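PDB 3LME: possible translation initiation inhibitor from Rhodopseudomonas palustris, which is of unknown function but belongs to the YjgF-like family of small proteins, and is assembled here as a trimer. Local coordinates for residues K11-S16 with F56-A61; G42-G47 with L114-I119; K92-I97 with P104-L109. The protein carries 1 engineered substitution. All coordinates share one frame; numbering follows the deposited sequence.

How the contacts relate
The three contacts show how a single helix layer over a mixed sheet is tied to the loops and strands around it. Helix 48-64 links them: residues 56-61 lie on it in contact 1, 42-47 lead into it in contact 2, and Phe56 packs on Val93, Gln94 and Ile97 of contact 3. Along the chain contacts 1 and 2 interleave, whereas both segments of contact 3 fall between those of contact 2. Contacts 1 and 2 have centres about 14 Å apart, contacts 1 and 3 about 18 Å, and contacts 2 and 3 about 19 Å. Contacts 2 and 3 also reach neighbouring subunits, so the same framework extends into the trimer.

Contact 1: K11-S16 with F56-A61; sequences KTITPS and FDNMLA
Ile13 and Asn58 meet with their side chains crossed at about a right angle, the shaft of the isoleucine lying against the root of the amide. The touching atoms are Ile13 CG1 and Asn58 CG, 4.0 Å apart. Both branches leave the backbone in the same sense, CG1 of Ile13 and CG of Asn58 each standing anti to their own carbonyl carbon (chi1 -83° and -76°), and this brings the ethyl arm of Ile13 to the helix while its CG2 methyl stands anti to the backbone N. One turn further on, Ala61 points its methyl toward the loop. Its partner is backbone and not side chain: Ala61 CB lies 3.3 Å from Lys11 O, a methyl set against a carbonyl oxygen. Thr12 comes in beside this pair with its hydroxyl, and OG1 is 3.7 Å from Ala61 O, a van der Waals approach. The backbones draw nearest here, with the CA atoms of Thr12 and Ala61 5.6 Å apart. In the fold, the loop that follows strand 4-5 is thus laid across helix 48-64, which rests on the mixed sheet. Met34 of strand 28-35 touches both Ile13 and Asn58, so this crossing pair has the sheet for a floor, while Thr37 adds a further contact to Ile13. The loop is held from elsewhere too: Thr12 O accepts a hydrogen bond from Arg39 NE, and the Thr12 side chain packs on Ile21. On the outer flank the Lys11 side chain leads away from the helix, its nearest approach being Lys11 CB to Ala61 CB at 4.8 Å.

Contact 2: G42-G47 with L114-I119; sequences GKMVDG and LDQGDI
The carboxylate of Asp118 carries the thioether of Met44 over one of its faces: Met44 SD and CG both lie above that face, with SD 3.3 Å from Asp118 OD2. The second flat group, the Gln116 amide, turns its nitrogen toward the same loop: Gln116 NE2 gives a weak hydrogen bond to Gly42 O, 3.4 Å long with an N-H...O angle of 157°. These groups join two connecting loops of the YjgF-like fold, one running from strand 28-35 to helix 48-64 and the other from strand 106-110 to strand 120-127. Residues 114-117 form a type II beta turn, closed by Gly117 N bonding to Leu114 O at 3.1 Å, and the left-handed conformations of Gln116 and Gly117 bend the chain back so that Gln116 and Asp118 can both address the Met44 side chain. Met44 slides between them in the opposite direction to each; its CG stands anti to the carbonyl carbon (chi1 -73°), which sends the chain across the gap, and the chain bends at chi3, leaving the methyl beside Gln116 O. The buried carboxylate is well satisfied. Asp118 OD1 takes the N-H of Ile119 on its anti lone pair at 2.7 Å and also forms a salt bridge with Arg51, while His35 ND1 is hydrogen-bonded to OD2. Within the turn, Asp115 OD1 makes a salt bridge with Arg87 of the second subunit. The reach of Met44 finishes at its methyl, CE, 4.2 Å from Gln116 O.

Contact 3: K92-I97 with P104-L109; sequences KVQKDI and PPRTVL. With SO4 (sulfate ion), chain N.
Gln94 and Arg106 form the tight part of this contact, bound by a hydrogen bond from Arg106 NH2 to Gln94 OE1 of 2.8 Å. The donor sits nearly in line with the amide C=O (170° at the oxygen), but the bond is bent at the hydrogen (142°), and the oxygen is tilted 21° out of the guanidinium plane. Val108 CG2 lies 3.8 Å above one face of that guanidinium, offset toward its rim. Asn91 OD1 takes a second bond from NH2, and the two acceptors should limit rotation of the group. Moving toward Pro104, the fit slackens: Gln94 NE2 is 4.0 Å from Pro104 CD, and a water takes over the polar link, accepting from Gln94 NE2 at 2.9 Å and donating to Pro104 O at 2.7 Å. The contact belongs to a beta-alpha-beta crossover, in which helix 83-98 connects parallel neighbouring strands 73-80 and 106-110; Gln94 also touches Leu76 of the first. The open side of the helix bears a different pairing, a salt bridge of Lys92 NZ with Asp96 OD2. At the strand, Val108 N gives a bond of 2.6 Å to O1 of a sulfate, probably from the crystallisation liquor. Arg106 NH1 forms a salt bridge with another sulfate, and Arg106 lies at a subunit interface, packing on Thr18 of the third subunit and hydrogen-bonding to that subunit through its backbone.

Contact 1: K11-S16 with F56-A61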
ATOM      1  N   LYS A  11      24.357  -8.657  -2.923  1.00 58.40           N
ATOM      2  CA  LYS A  11      23.482  -8.475  -4.107  1.00 58.82           C
ATOM      3  C   LYS A  11      22.398  -7.379  -3.902  1.00 58.09           C
ATOM      4  O   LYS A  11      21.691  -7.008  -4.834  1.00 58.20           O
ATOM      5  CB  LYS A  11      22.865  -9.811  -4.544  1.00 58.64           C
ATOM      6  CG  LYS A  11      23.780 -10.675  -5.420  1.00 61.64           C
ATOM      7  CD  LYS A  11      23.775 -12.179  -4.967  1.00 67.51           C
ATOM      8  CE  LYS A  11      24.809 -13.029  -5.743  1.00 70.15           C
ATOM      9  NZ  LYS A  11      25.645 -13.914  -4.849  1.00 71.35           N
ATOM     10  N   THR A  12      22.377  -6.817  -2.699  1.00 57.42           N
ATOM     11  CA  THR A  12      21.279  -6.051  -2.124  1.00 56.78           C
ATOM     12  C   THR A  12      21.684  -4.609  -1.786  1.00 56.59           C
ATOM     13  O   THR A  12      22.869  -4.311  -1.682  1.00 56.19           O
ATOM     14  CB  THR A  12      20.820  -6.791  -0.848  1.00 56.72           C
ATOM     15  OG1 THR A  12      19.568  -7.438  -1.088  1.00 57.76           O
ATOM     16  CG2 THR A  12      20.715  -5.896   0.343  1.00 55.62           C
ATOM     17  N   ILE A  13      20.683  -3.725  -1.667  1.00 56.44           N
ATOM     18  CA  ILE A  13      20.820  -2.355  -1.140  1.00 55.69           C
ATOM     19  C   ILE A  13      21.338  -2.421   0.297  1.00 55.64           C
ATOM     20  O   ILE A  13      21.123  -3.403   0.983  1.00 55.52           O
ATOM     21  CB  ILE A  13      19.430  -1.598  -1.214  1.00 55.58           C
ATOM     22  CG1 ILE A  13      19.203  -1.024  -2.600  1.00 55.41           C
ATOM     23  CG2 ILE A  13      19.284  -0.468  -0.199  1.00 54.85           C
ATOM     24  CD1 ILE A  13      20.180   0.042  -2.995  1.00 57.99           C
ATOM     25  N   THR A  14      22.029  -1.383   0.754  1.00 56.12           N
ATOM     26  CA  THR A  14      22.481  -1.317   2.145  1.00 56.20           C
ATOM     27  C   THR A  14      21.817  -0.130   2.814  1.00 56.55           C
ATOM     28  O   THR A  14      22.132   1.007   2.479  1.00 57.00           O
ATOM     29  CB  THR A  14      24.008  -1.208   2.220  1.00 56.15           C
ATOM     30  OG1 THR A  14      24.567  -2.204   1.363  1.00 55.61           O
ATOM     31  CG2 THR A  14      24.513  -1.444   3.644  1.00 56.01           C
ATOM     32  N   PRO A  15      20.880  -0.390   3.750  1.00 57.08           N
ATOM     33  CA  PRO A  15      20.069   0.679   4.332  1.00 57.10           C
ATOM     34  C   PRO A  15      20.934   1.670   5.076  1.00 57.49           C
ATOM     35  O   PRO A  15      21.855   1.270   5.774  1.00 57.97           O
ATOM     36  CB  PRO A  15      19.115  -0.049   5.273  1.00 56.64           C
ATOM     37  CG  PRO A  15      19.682  -1.354   5.484  1.00 57.39           C
ATOM     38  CD  PRO A  15      20.565  -1.702   4.339  1.00 57.14           C
ATOM     39  N   SER A  16      20.633   2.953   4.879  1.00 58.08           N
ATOM     40  CA  SER A  16      21.480   4.085   5.276  1.00 58.14           C
ATOM     41  C   SER A  16      20.735   5.016   6.218  1.00 58.31           C
ATOM     42  O   SER A  16      21.104   6.190   6.343  1.00 58.70           O
ATOM     43  CB  SER A  16      21.926   4.886   4.034  1.00 57.90           C
ATOM     44  OG  SER A  16      20.847   5.589   3.446  1.00 56.85           O
ATOM     45  N   PHE A  56      13.505  -2.272 -10.327  1.00 41.17           N
ATOM     46  CA  PHE A  56      13.020  -3.652 -10.254  1.00 41.80           C
ATOM     47  C   PHE A  56      14.076  -4.660  -9.769  1.00 42.82           C
ATOM     48  O   PHE A  56      13.788  -5.484  -8.882  1.00 43.19           O
ATOM     49  CB  PHE A  56      12.437  -4.078 -11.574  1.00 41.32           C
ATOM     50  CG  PHE A  56      11.037  -3.633 -11.777  1.00 40.56           C
ATOM     51  CD1 PHE A  56       9.996  -4.331 -11.220  1.00 40.40           C
ATOM     52  CD2 PHE A  56      10.759  -2.509 -12.536  1.00 42.23           C
ATOM     53  CE1 PHE A  56       8.689  -3.928 -11.427  1.00 42.48           C
ATOM     54  CE2 PHE A  56       9.428  -2.072 -12.745  1.00 42.38           C
ATOM     55  CZ  PHE A  56       8.407  -2.774 -12.194  1.00 42.03           C
ATOM     56  N   ASP A  57      15.293  -4.581 -10.326  1.00 43.21           N
ATOM     57  CA  ASP A  57      16.385  -5.439  -9.894  1.00 43.73           C
ATOM     58  C   ASP A  57      16.691  -5.242  -8.389  1.00 43.96           C
ATOM     59  O   ASP A  57      16.851  -6.229  -7.652  1.00 44.87           O
ATOM     60  CB  ASP A  57      17.642  -5.193 -10.728  1.00 44.17           C
ATOM     61  CG  ASP A  57      17.517  -5.655 -12.204  1.00 47.26           C
ATOM     62  OD1 ASP A  57      16.607  -6.440 -12.587  1.00 49.35           O
ATOM     63  OD2 ASP A  57      18.386  -5.229 -12.998  1.00 49.82           O
ATOM     64  N   ASN A  58      16.777  -4.001  -7.909  1.00 42.87           N
ATOM     65  CA  ASN A  58      17.007  -3.828  -6.493  1.00 42.50           C
ATOM     66  C   ASN A  58      15.936  -4.530  -5.661  1.00 42.36           C
ATOM     67  O   ASN A  58      16.262  -5.191  -4.671  1.00 42.78           O
ATOM     68  CB  ASN A  58      17.039  -2.361  -6.097  1.00 43.32           C
ATOM     69  CG  ASN A  58      18.311  -1.667  -6.486  1.00 43.55           C
ATOM     70  OD1 ASN A  58      18.343  -0.455  -6.609  1.00 46.24           O
ATOM     71  ND2 ASN A  58      19.363  -2.416  -6.666  1.00 48.18           N
ATOM     72  N   MET A  59      14.664  -4.354  -6.045  1.00 41.73           N
ATOM     73  CA  MET A  59      13.518  -4.901  -5.301  1.00 40.43           C
ATOM     74  C   MET A  59      13.674  -6.422  -5.314  1.00 41.31           C
ATOM     75  O   MET A  59      13.600  -7.060  -4.241  1.00 41.51           O
ATOM     76  CB  MET A  59      12.157  -4.447  -5.905  1.00 39.38           C
ATOM     77  CG  MET A  59      10.880  -4.994  -5.210  1.00 35.57           C
ATOM     78  SD  MET A  59       9.273  -4.899  -6.072  1.00 28.65           S
ATOM     79  CE  MET A  59       9.570  -5.799  -7.596  1.00 28.14           C
ATOM     80  N   LEU A  60      13.931  -6.989  -6.508  1.00 41.13           N
ATOM     81  CA  LEU A  60      13.986  -8.458  -6.682  1.00 41.27           C
ATOM     82  C   LEU A  60      15.138  -9.119  -5.922  1.00 41.77           C
ATOM     83  O   LEU A  60      15.011 -10.250  -5.477  1.00 42.08           O
ATOM     84  CB  LEU A  60      13.970  -8.873  -8.162  1.00 40.24           C
ATOM     85  CG  LEU A  60      12.595  -8.671  -8.819  1.00 39.28           C
ATOM     86  CD1 LEU A  60      12.675  -8.702 -10.318  1.00 35.98           C
ATOM     87  CD2 LEU A  60      11.479  -9.645  -8.284  1.00 37.37           C
ATOM     88  N   ALA A  61      16.237  -8.386  -5.766  1.00 42.21           N
ATOM     89  CA  ALA A  61      17.372  -8.823  -4.976  1.00 42.94           C
ATOM     90  C   ALA A  61      17.008  -8.901  -3.494  1.00 43.54           C
ATOM     91  O   ALA A  61      17.310  -9.872  -2.810  1.00 43.88           O
ATOM     92  CB  ALA A  61      18.554  -7.899  -5.189  1.00 41.87           C
TER

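Contact 2: G42-G47 with L114-I119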
ATOM      1  N   GLY A  42      24.962   4.278  -4.095  1.00 50.97           N
ATOM      2  CA  GLY A  42      23.699   4.848  -3.583  1.00 51.34           C
ATOM      3  C   GLY A  42      23.129   5.941  -4.485  1.00 51.67           C
ATOM      4  O   GLY A  42      22.076   6.520  -4.183  1.00 51.20           O
ATOM      5  N   LYS A  43      23.842   6.200  -5.588  1.00 51.53           N
ATOM      6  CA  LYS A  43      23.462   7.166  -6.592  1.00 52.05           C
ATOM      7  C   LYS A  43      22.523   6.593  -7.676  1.00 51.92           C
ATOM      8  O   LYS A  43      22.546   5.387  -7.994  1.00 51.45           O
ATOM      9  CB  LYS A  43      24.717   7.776  -7.229  1.00 52.61           C
ATOM     10  CG  LYS A  43      25.572   8.613  -6.272  1.00 54.95           C
ATOM     11  CD  LYS A  43      25.017  10.022  -5.997  1.00 58.58           C
ATOM     12  CE  LYS A  43      25.254  10.427  -4.519  1.00 61.94           C
ATOM     13  NZ  LYS A  43      24.453  11.637  -4.091  1.00 64.29           N
ATOM     14  N   MET A  44      21.686   7.480  -8.219  1.00 51.53           N
ATOM     15  CA  MET A  44      20.672   7.105  -9.184  1.00 51.07           C
ATOM     16  C   MET A  44      21.314   6.868 -10.524  1.00 50.84           C
ATOM     17  O   MET A  44      22.240   7.542 -10.914  1.00 50.96           O
ATOM     18  CB  MET A  44      19.600   8.192  -9.306  1.00 51.32           C
ATOM     19  CG  MET A  44      18.633   8.304  -8.098  1.00 51.96           C
ATOM     20  SD  MET A  44      17.460   9.701  -8.227  1.00 51.89           S
ATOM     21  CE  MET A  44      18.517  11.107  -8.653  1.00 50.58           C
ATOM     22  N   VAL A  45      20.797   5.905 -11.248  1.00 50.76           N
ATOM     23  CA  VAL A  45      21.393   5.498 -12.493  1.00 50.61           C
ATOM     24  C   VAL A  45      20.864   6.393 -13.632  1.00 51.36           C
ATOM     25  O   VAL A  45      19.778   6.973 -13.513  1.00 52.39           O
ATOM     26  CB  VAL A  45      21.105   3.991 -12.677  1.00 50.24           C
ATOM     27  CG1 VAL A  45      20.885   3.622 -14.115  1.00 50.58           C
ATOM     28  CG2 VAL A  45      22.204   3.157 -11.998  1.00 48.04           C
ATOM     29  N   ASP A  46      21.615   6.528 -14.721  1.00 51.38           N
ATOM     30  CA  ASP A  46      21.165   7.372 -15.821  1.00 51.43           C
ATOM     31  C   ASP A  46      20.242   6.577 -16.698  1.00 51.10           C
ATOM     32  O   ASP A  46      20.336   5.352 -16.722  1.00 51.44           O
ATOM     33  CB  ASP A  46      22.343   7.872 -16.654  1.00 51.75           C
ATOM     34  CG  ASP A  46      23.171   8.937 -15.939  1.00 54.13           C
ATOM     35  OD1 ASP A  46      22.787   9.382 -14.841  1.00 55.91           O
ATOM     36  OD2 ASP A  46      24.226   9.343 -16.480  1.00 59.25           O
ATOM     37  N   GLY A  47      19.371   7.278 -17.433  1.00 50.60           N
ATOM     38  CA  GLY A  47      18.483   6.675 -18.421  1.00 49.28           C
ATOM     39  C   GLY A  47      17.163   6.247 -17.813  1.00 49.27           C
ATOM     40  O   GLY A  47      17.127   5.516 -16.823  1.00 48.91           O
ATOM     41  N   LEU A 114       9.515  12.106  -4.776  1.00 63.17           N
ATOM     42  CA  LEU A 114       9.947  10.759  -4.346  1.00 64.09           C
ATOM     43  C   LEU A 114      11.200  10.800  -3.493  1.00 65.11           C
ATOM     44  O   LEU A 114      11.867  11.832  -3.453  1.00 65.62           O
ATOM     45  CB  LEU A 114      10.177   9.850  -5.570  1.00 63.15           C
ATOM     46  CG  LEU A 114       8.871   9.265  -6.085  1.00 60.99           C
ATOM     47  CD1 LEU A 114       9.091   8.399  -7.275  1.00 59.91           C
ATOM     48  CD2 LEU A 114       8.177   8.490  -4.987  1.00 58.73           C
ATOM     49  N   ASP A 115      11.526   9.690  -2.821  1.00 66.27           N
ATOM     50  CA  ASP A 115      12.902   9.502  -2.314  1.00 67.75           C
ATOM     51  C   ASP A 115      13.871  10.237  -3.310  1.00 67.72           C
ATOM     52  O   ASP A 115      13.900   9.912  -4.509  1.00 67.99           O
ATOM     53  CB  ASP A 115      13.273   7.983  -2.212  1.00 67.86           C
ATOM     54  CG  ASP A 115      12.814   7.273  -0.861  1.00 69.62           C
ATOM     55  OD1 ASP A 115      12.039   7.818  -0.016  1.00 71.14           O
ATOM     56  OD2 ASP A 115      13.236   6.102  -0.664  1.00 68.43           O
ATOM     57  N   GLN A 116      14.591  11.266  -2.854  1.00 67.52           N
ATOM     58  CA  GLN A 116      15.757  11.795  -3.632  1.00 67.58           C
ATOM     59  C   GLN A 116      15.488  12.596  -4.948  1.00 66.61           C
ATOM     60  O   GLN A 116      16.433  13.082  -5.600  1.00 66.45           O
ATOM     61  CB  GLN A 116      16.727  10.627  -3.914  1.00 68.12           C
ATOM     62  CG  GLN A 116      18.207  10.954  -4.125  1.00 70.50           C
ATOM     63  CD  GLN A 116      19.128   9.865  -3.526  1.00 72.44           C
ATOM     64  OE1 GLN A 116      19.268   9.779  -2.292  1.00 73.96           O
ATOM     65  NE2 GLN A 116      19.756   9.044  -4.392  1.00 68.89           N
ATOM     66  N   GLY A 117      14.219  12.748  -5.330  1.00 65.40           N
ATOM     67  CA  GLY A 117      13.873  13.434  -6.583  1.00 63.50           C
ATOM     68  C   GLY A 117      13.848  12.456  -7.748  1.00 62.30           C
ATOM     69  O   GLY A 117      13.818  12.866  -8.916  1.00 61.80           O
ATOM     70  N   ASP A 118      13.859  11.158  -7.406  1.00 60.91           N
ATOM     71  CA  ASP A 118      13.786  10.051  -8.363  1.00 59.51           C
ATOM     72  C   ASP A 118      12.472  10.071  -9.160  1.00 57.80           C
ATOM     73  O   ASP A 118      11.505  10.742  -8.774  1.00 57.64           O
ATOM     74  CB  ASP A 118      13.955   8.708  -7.632  1.00 60.08           C
ATOM     75  CG  ASP A 118      14.641   7.631  -8.502  1.00 63.13           C
ATOM     76  OD1 ASP A 118      14.225   7.393  -9.667  1.00 64.58           O
ATOM     77  OD2 ASP A 118      15.618   7.016  -8.010  1.00 67.05           O
ATOM     78  N   ILE A 119      12.449   9.343 -10.271  1.00 55.59           N
ATOM     79  CA  ILE A 119      11.258   9.250 -11.105  1.00 53.70           C
ATOM     80  C   ILE A 119      10.293   8.105 -10.774  1.00 52.34           C
ATOM     81  O   ILE A 119       9.191   8.071 -11.286  1.00 52.61           O
ATOM     82  CB  ILE A 119      11.621   9.174 -12.591  1.00 53.65           C
ATOM     83  CG1 ILE A 119      12.183   7.791 -12.955  1.00 53.79           C
ATOM     84  CG2 ILE A 119      12.562  10.296 -12.943  1.00 53.87           C
ATOM     85  CD1 ILE A 119      12.484   7.639 -14.424  1.00 53.88           C
TER

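Contact 3: K92-I97 with P104-L109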
ATOM      1  N   LYS A  92       7.329  -1.919 -20.456  1.00 45.21           N
ATOM      2  CA  LYS A  92       8.435  -2.485 -21.194  1.00 45.71           C
ATOM      3  C   LYS A  92       9.388  -3.268 -20.252  1.00 45.93           C
ATOM      4  O   LYS A  92       9.801  -4.400 -20.545  1.00 45.94           O
ATOM      5  CB  LYS A  92       9.134  -1.347 -21.937  1.00 45.89           C
ATOM      6  CG  LYS A  92      10.527  -1.594 -22.372  1.00 48.15           C
ATOM      7  CD  LYS A  92      10.618  -1.969 -23.851  1.00 53.61           C
ATOM      8  CE  LYS A  92      11.768  -3.001 -24.078  1.00 56.35           C
ATOM      9  NZ  LYS A  92      12.865  -3.016 -23.013  1.00 54.85           N
ATOM     10  N   VAL A  93       9.713  -2.689 -19.104  1.00 45.47           N
ATOM     11  CA  VAL A  93      10.623  -3.371 -18.199  1.00 45.24           C
ATOM     12  C   VAL A  93      10.028  -4.656 -17.640  1.00 45.59           C
ATOM     13  O   VAL A  93      10.741  -5.659 -17.469  1.00 45.35           O
ATOM     14  CB  VAL A  93      11.109  -2.458 -17.092  1.00 45.15           C
ATOM     15  CG1 VAL A  93      11.822  -3.271 -16.031  1.00 45.55           C
ATOM     16  CG2 VAL A  93      12.058  -1.368 -17.691  1.00 44.80           C
ATOM     17  N   GLN A  94       8.722  -4.630 -17.366  1.00 45.56           N
ATOM     18  CA  GLN A  94       8.050  -5.819 -16.891  1.00 45.36           C
ATOM     19  C   GLN A  94       7.966  -6.895 -17.987  1.00 45.65           C
ATOM     20  O   GLN A  94       8.104  -8.068 -17.687  1.00 45.43           O
ATOM     21  CB  GLN A  94       6.689  -5.494 -16.290  1.00 45.31           C
ATOM     22  CG  GLN A  94       6.738  -4.979 -14.877  1.00 44.76           C
ATOM     23  CD  GLN A  94       5.376  -4.997 -14.216  1.00 45.54           C
ATOM     24  OE1 GLN A  94       4.533  -4.130 -14.458  1.00 47.39           O
ATOM     25  NE2 GLN A  94       5.150  -5.987 -13.371  1.00 45.61           N
ATOM     26  N   LYS A  95       7.769  -6.517 -19.251  1.00 46.22           N
ATOM     27  CA  LYS A  95       7.865  -7.516 -20.333  1.00 47.07           C
ATOM     28  C   LYS A  95       9.246  -8.175 -20.345  1.00 47.07           C
ATOM     29  O   LYS A  95       9.379  -9.368 -20.620  1.00 46.65           O
ATOM     30  CB  LYS A  95       7.566  -6.921 -21.709  1.00 47.21           C
ATOM     31  CG  LYS A  95       6.097  -7.055 -22.121  1.00 49.75           C
ATOM     32  CD  LYS A  95       5.828  -6.341 -23.433  1.00 53.97           C
ATOM     33  CE  LYS A  95       4.377  -5.839 -23.497  1.00 57.47           C
ATOM     34  NZ  LYS A  95       3.408  -6.830 -24.128  1.00 60.55           N
ATOM     35  N   ASP A  96      10.273  -7.395 -20.023  1.00 47.13           N
ATOM     36  CA  ASP A  96      11.624  -7.910 -20.042  1.00 47.56           C
ATOM     37  C   ASP A  96      11.840  -8.953 -18.948  1.00 47.22           C
ATOM     38  O   ASP A  96      12.596  -9.911 -19.125  1.00 47.02           O
ATOM     39  CB  ASP A  96      12.624  -6.778 -19.836  1.00 48.06           C
ATOM     40  CG  ASP A  96      12.906  -5.968 -21.104  1.00 50.72           C
ATOM     41  OD1 ASP A  96      12.524  -6.385 -22.251  1.00 51.19           O
ATOM     42  OD2 ASP A  96      13.540  -4.888 -20.908  1.00 52.01           O
ATOM     43  N   ILE A  97      11.184  -8.744 -17.813  1.00 46.59           N
ATOM     44  CA  ILE A  97      11.453  -9.535 -16.633  1.00 45.84           C
ATOM     45  C   ILE A  97      10.528 -10.737 -16.598  1.00 45.96           C
ATOM     46  O   ILE A  97      10.977 -11.860 -16.394  1.00 46.69           O
ATOM     47  CB  ILE A  97      11.379  -8.668 -15.335  1.00 45.62           C
ATOM     48  CG1 ILE A  97      12.543  -7.665 -15.332  1.00 45.49           C
ATOM     49  CG2 ILE A  97      11.384  -9.532 -14.077  1.00 43.65           C
ATOM     50  CD1 ILE A  97      12.635  -6.805 -14.107  1.00 44.68           C
ATOM     51  N   PRO A 104       2.184 -10.060 -11.901  1.00 44.56           N
ATOM     52  CA  PRO A 104       1.590  -9.813 -10.580  1.00 43.68           C
ATOM     53  C   PRO A 104       0.520  -8.720 -10.602  1.00 43.59           C
ATOM     54  O   PRO A 104       0.517  -7.888 -11.513  1.00 44.02           O
ATOM     55  CB  PRO A 104       2.762  -9.345  -9.735  1.00 42.90           C
ATOM     56  CG  PRO A 104       3.946  -9.339 -10.647  1.00 44.98           C
ATOM     57  CD  PRO A 104       3.473  -9.385 -12.053  1.00 44.22           C
ATOM     58  N   PRO A 105      -0.398  -8.724  -9.615  1.00 43.10           N
ATOM     59  CA  PRO A 105      -1.331  -7.628  -9.450  1.00 42.55           C
ATOM     60  C   PRO A 105      -0.548  -6.343  -9.184  1.00 42.86           C
ATOM     61  O   PRO A 105       0.461  -6.364  -8.489  1.00 42.32           O
ATOM     62  CB  PRO A 105      -2.112  -8.018  -8.196  1.00 42.14           C
ATOM     63  CG  PRO A 105      -1.898  -9.464  -8.048  1.00 42.60           C
ATOM     64  CD  PRO A 105      -0.522  -9.707  -8.526  1.00 42.90           C
ATOM     65  N   ARG A 106      -1.030  -5.222  -9.708  1.00 43.66           N
ATOM     66  CA  ARG A 106      -0.196  -4.054  -9.813  1.00 44.54           C
ATOM     67  C   ARG A 106      -1.029  -2.798  -9.739  1.00 45.49           C
ATOM     68  O   ARG A 106      -2.120  -2.757 -10.261  1.00 46.51           O
ATOM     69  CB  ARG A 106       0.532  -4.102 -11.165  1.00 44.17           C
ATOM     70  CG  ARG A 106       1.198  -2.828 -11.574  1.00 44.67           C
ATOM     71  CD  ARG A 106       1.787  -2.927 -12.955  1.00 45.72           C
ATOM     72  NE  ARG A 106       0.941  -2.370 -13.995  1.00 43.97           N
ATOM     73  CZ  ARG A 106       1.395  -2.061 -15.200  1.00 45.55           C
ATOM     74  NH1 ARG A 106       0.580  -1.566 -16.123  1.00 44.59           N
ATOM     75  NH2 ARG A 106       2.681  -2.252 -15.483  1.00 47.22           N
ATOM     76  N   THR A 107      -0.497  -1.754  -9.121  1.00 46.29           N
ATOM     77  CA  THR A 107      -1.128  -0.452  -9.174  1.00 46.62           C
ATOM     78  C   THR A 107      -0.082   0.639  -9.456  1.00 46.53           C
ATOM     79  O   THR A 107       0.929   0.683  -8.780  1.00 46.70           O
ATOM     80  CB  THR A 107      -2.000  -0.207  -7.907  1.00 46.38           C
ATOM     81  OG1 THR A 107      -2.331   1.172  -7.814  1.00 47.10           O
ATOM     82  CG2 THR A 107      -1.274  -0.617  -6.649  1.00 47.95           C
ATOM     83  N   VAL A 108      -0.318   1.473 -10.476  1.00 47.12           N
ATOM     84  CA  VAL A 108       0.609   2.553 -10.884  1.00 47.99           C
ATOM     85  C   VAL A 108      -0.004   3.949 -10.656  1.00 48.71           C
ATOM     86  O   VAL A 108      -0.959   4.325 -11.324  1.00 49.48           O
ATOM     87  CB  VAL A 108       1.040   2.436 -12.414  1.00 48.31           C
ATOM     88  CG1 VAL A 108       1.962   3.561 -12.819  1.00 46.82           C
ATOM     89  CG2 VAL A 108       1.726   1.099 -12.738  1.00 47.83           C
ATOM     90  N   LEU A 109       0.543   4.732  -9.732  1.00 49.55           N
ATOM     91  CA  LEU A 109       0.013   6.098  -9.498  1.00 50.26           C
ATOM     92  C   LEU A 109       1.046   7.166  -9.752  1.00 50.26           C
ATOM     93  O   LEU A 109       2.236   6.926  -9.564  1.00 50.27           O
ATOM     94  CB  LEU A 109      -0.477   6.279  -8.065  1.00 50.09           C
ATOM     95  CG  LEU A 109      -0.895   4.997  -7.374  1.00 51.50           C
ATOM     96  CD1 LEU A 109      -0.313   5.027  -6.005  1.00 53.52           C
ATOM     97  CD2 LEU A 109      -2.395   4.853  -7.343  1.00 51.77           C
TER
HETATM   98  S   SO4 N  15      -2.979   1.278 -13.151  0.50 54.84           S
HETATM   99  O1  SO4 N  15      -2.532   1.675 -11.824  0.50 52.04           O
HETATM  100  O2  SO4 N  15      -3.225  -0.186 -13.185  0.50 55.12           O
HETATM  101  O3  SO4 N  15      -4.182   2.019 -13.516  0.50 53.58           O
HETATM  102  O4  SO4 N  15      -1.947   1.606 -14.142  0.50 54.91           O
HETATM  103  O   HOH W   1       2.310  -6.371 -12.822  1.00 46.58           O